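Local coordinates for sucrose 6(F)-phosphate phosphorylase (Thermoanaerobacterium thermosaccharolyticum DSM 571, PDB 6S9V), which is a phosphorylase built round a closed parallel beta/alpha barrel of the alpha-amylase catalytic-domain family, at residues I441-R444 with N445-A449. Sequence-based numbering, arbitrary orientation.
Sequences IRFR and NEYEA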
ATOM      1  N   ILE A 441       9.083  17.915   3.451  1.00 20.78           N
ATOM      2  CA  ILE A 441       9.003  17.152   2.209  1.00 19.77           C
ATOM      3  C   ILE A 441       9.900  17.774   1.149  1.00 20.69           C
ATOM      4  O   ILE A 441      10.682  17.082   0.478  1.00 19.71           O
ATOM      5  CB  ILE A 441       7.544  17.055   1.729  1.00 18.48           C
ATOM      6  CG1 ILE A 441       6.748  16.106   2.625  1.00 19.13           C
ATOM      7  CG2 ILE A 441       7.504  16.586   0.294  1.00 17.55           C
ATOM      8  CD1 ILE A 441       5.239  16.166   2.395  1.00 20.83           C
ATOM      9  N   ARG A 442       9.788  19.091   0.963  1.00 21.12           N
ATOM     10  CA  ARG A 442      10.594  19.739  -0.065  1.00 20.26           C
ATOM     11  C   ARG A 442      12.082  19.642   0.248  1.00 20.33           C
ATOM     12  O   ARG A 442      12.900  19.509  -0.673  1.00 21.33           O
ATOM     13  CB  ARG A 442      10.158  21.191  -0.262  1.00 20.06           C
ATOM     14  CG  ARG A 442       8.761  21.283  -0.882  1.00 22.90           C
ATOM     15  CD  ARG A 442       8.625  22.511  -1.770  1.00 27.92           C
ATOM     16  NE  ARG A 442       8.419  23.737  -1.028  1.00 30.39           N
ATOM     17  CZ  ARG A 442       8.533  24.958  -1.540  1.00 29.20           C
ATOM     18  NH1 ARG A 442       8.864  25.145  -2.819  1.00 25.72           N
ATOM     19  NH2 ARG A 442       8.310  25.999  -0.756  1.00 30.57           N
ATOM     20  N   PHE A 443      12.460  19.697   1.527  1.00 19.27           N
ATOM     21  CA  PHE A 443      13.854  19.445   1.866  1.00 21.22           C
ATOM     22  C   PHE A 443      14.281  18.050   1.423  1.00 21.46           C
ATOM     23  O   PHE A 443      15.358  17.874   0.837  1.00 22.63           O
ATOM     24  CB  PHE A 443      14.103  19.607   3.364  1.00 20.52           C
ATOM     25  CG  PHE A 443      15.553  19.438   3.741  1.00 20.49           C
ATOM     26  CD1 PHE A 443      16.443  20.490   3.597  1.00 24.75           C
ATOM     27  CD2 PHE A 443      16.027  18.221   4.201  1.00 20.65           C
ATOM     28  CE1 PHE A 443      17.795  20.338   3.919  1.00 26.20           C
ATOM     29  CE2 PHE A 443      17.370  18.063   4.538  1.00 23.57           C
ATOM     30  CZ  PHE A 443      18.249  19.125   4.398  1.00 25.40           C
ATOM     31  N   ARG A 444      13.434  17.046   1.676  1.00 19.12           N
ATOM     32  CA  ARG A 444      13.741  15.675   1.269  1.00 20.57           C
ATOM     33  C   ARG A 444      13.811  15.529  -0.251  1.00 22.19           C
ATOM     34  O   ARG A 444      14.524  14.650  -0.760  1.00 21.67           O
ATOM     35  CB  ARG A 444      12.697  14.730   1.871  1.00 20.99           C
ATOM     36  CG  ARG A 444      12.810  13.281   1.463  1.00 21.94           C
ATOM     37  CD  ARG A 444      14.160  12.670   1.792  1.00 21.90           C
ATOM     38  NE  ARG A 444      14.161  11.245   1.464  1.00 20.19           N
ATOM     39  CZ  ARG A 444      14.204  10.765   0.223  1.00 20.58           C
ATOM     40  NH1 ARG A 444      14.261  11.596  -0.804  1.00 21.25           N
ATOM     41  NH2 ARG A 444      14.182   9.455   0.009  1.00 20.54           N
ATOM     42  N   ASN A 445      13.074  16.361  -0.994  1.00 21.62           N
ATOM     43  CA  ASN A 445      13.139  16.320  -2.451  1.00 20.84           C
ATOM     44  C   ASN A 445      14.304  17.117  -3.013  1.00 22.80           C
ATOM     45  O   ASN A 445      14.783  16.811  -4.112  1.00 24.81           O
ATOM     46  CB  ASN A 445      11.854  16.863  -3.075  1.00 20.47           C
ATOM     47  CG  ASN A 445      10.682  15.943  -2.865  1.00 21.06           C
ATOM     48  OD1 ASN A 445      10.859  14.758  -2.572  1.00 21.11           O
ATOM     49  ND2 ASN A 445       9.468  16.480  -3.016  1.00 22.01           N
ATOM     50  N   GLU A 446      14.751  18.154  -2.308  1.00 22.42           N
ATOM     51  CA  GLU A 446      15.718  19.088  -2.866  1.00 22.56           C
ATOM     52  C   GLU A 446      17.148  18.792  -2.446  1.00 22.13           C
ATOM     53  O   GLU A 446      18.072  18.990  -3.241  1.00 24.31           O
ATOM     54  CB  GLU A 446      15.391  20.530  -2.445  1.00 25.49           C
ATOM     55  CG  GLU A 446      14.097  21.112  -3.005  1.00 28.67           C
ATOM     56  CD  GLU A 446      13.699  22.418  -2.316  1.00 31.60           C
ATOM     57  OE1 GLU A 446      14.346  22.777  -1.312  1.00 33.13           O
ATOM     58  OE2 GLU A 446      12.749  23.092  -2.780  1.00 30.93           O
ATOM     59  N   TYR A 447      17.371  18.320  -1.224  1.00 21.91           N
ATOM     60  CA  TYR A 447      18.735  18.225  -0.729  1.00 22.25           C
ATOM     61  C   TYR A 447      19.420  16.983  -1.284  1.00 22.89           C
ATOM     62  O   TYR A 447      18.924  15.865  -1.136  1.00 23.76           O
ATOM     63  CB  TYR A 447      18.770  18.231   0.793  1.00 21.47           C
ATOM     64  CG  TYR A 447      20.156  18.593   1.280  1.00 23.68           C
ATOM     65  CD1 TYR A 447      20.667  19.872   1.087  1.00 25.22           C
ATOM     66  CD2 TYR A 447      20.971  17.646   1.873  1.00 24.11           C
ATOM     67  CE1 TYR A 447      21.949  20.202   1.503  1.00 25.23           C
ATOM     68  CE2 TYR A 447      22.244  17.967   2.294  1.00 23.57           C
ATOM     69  CZ  TYR A 447      22.727  19.238   2.108  1.00 23.94           C
ATOM     70  OH  TYR A 447      24.000  19.533   2.521  1.00 24.29           O
ATOM     71  N   GLU A 448      20.586  17.184  -1.889  1.00 23.66           N
ATOM     72  CA  GLU A 448      21.200  16.153  -2.718  1.00 27.18           C
ATOM     73  C   GLU A 448      21.759  14.982  -1.918  1.00 25.59           C
ATOM     74  O   GLU A 448      21.962  13.903  -2.492  1.00 25.55           O
ATOM     75  CB  GLU A 448      22.302  16.799  -3.562  1.00 34.83           C
ATOM     76  CG  GLU A 448      21.805  17.910  -4.500  1.00 45.08           C
ATOM     77  CD  GLU A 448      21.669  19.296  -3.842  1.00 50.10           C
ATOM     78  OE1 GLU A 448      21.625  19.400  -2.590  1.00 46.80           O
ATOM     79  OE2 GLU A 448      21.608  20.296  -4.598  1.00 52.65           O
ATOM     80  N   ALA A 449      21.996  15.153  -0.614  1.00 23.53           N
ATOM     81  CA  ALA A 449      22.634  14.101   0.172  1.00 22.91           C
ATOM     82  C   ALA A 449      21.790  12.833   0.236  1.00 21.10           C
ATOM     83  O   ALA A 449      22.336  11.734   0.402  1.00 20.81           O
ATOM     84  CB  ALA A 449      22.927  14.603   1.589  1.00 24.42           C
TER
HETATM   85  O   HOH W   1      16.758  14.575  -2.434  1.00 25.48           O
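Tyr447 lies alongside Phe443, which precedes it by one helical turn, and the pair illustrates how side chains four residues apart can carry a contact across the end of a helix. The backbone sets the spacing: Tyr447 N donates to Phe443 O at 2.9 Å in a nearly straight bond of 162°, although the backbone of Tyr447 no longer follows the helix. Following the tyrosine outward, CB comes first and sits over one face of the Phe443 ring, 3.9 Å from its centroid, in a CH-pi contact displaced toward the rim. Next, Tyr447 CG meets Phe443 CZ at 3.7 Å, while CD1 still lies near CE1 and CZ, and CD2 near CZ. Beyond that the phenol runs past its neighbour: the two planes differ by just 10°, but the large offset leaves little ring-over-ring overlap. Phe443 reaches this place because its CG is anti to the backbone N (chi1 -176°), which carries the ring along the helix toward its C-terminal end. The tyrosine's tip, OH, is hydrogen-bonded to Ile491 O and Arg474 N, and Tyr490 meets both aromatic rings edge-to-face. On another side of the turn, Asn445 N bonds to Ile441 O at 2.9 Å; its side-chain amide is held at both ends, OD1 by Val21 N and ND2 by Asp47 O. A water lies 2.8 Å from both Arg444 O and Tyr447 O, where the chain departs from the helix. Helix 432-446 thus ends between two parts of the fold: Asn445 turns to the loop at Val21, Arg444 reaches Asn19 OD1 through NH2 and Phe383 O of helix 372-384 through NE, and the aromatic pair is laid against the antiparallel sheet that contains strands 473-480 and 485-491.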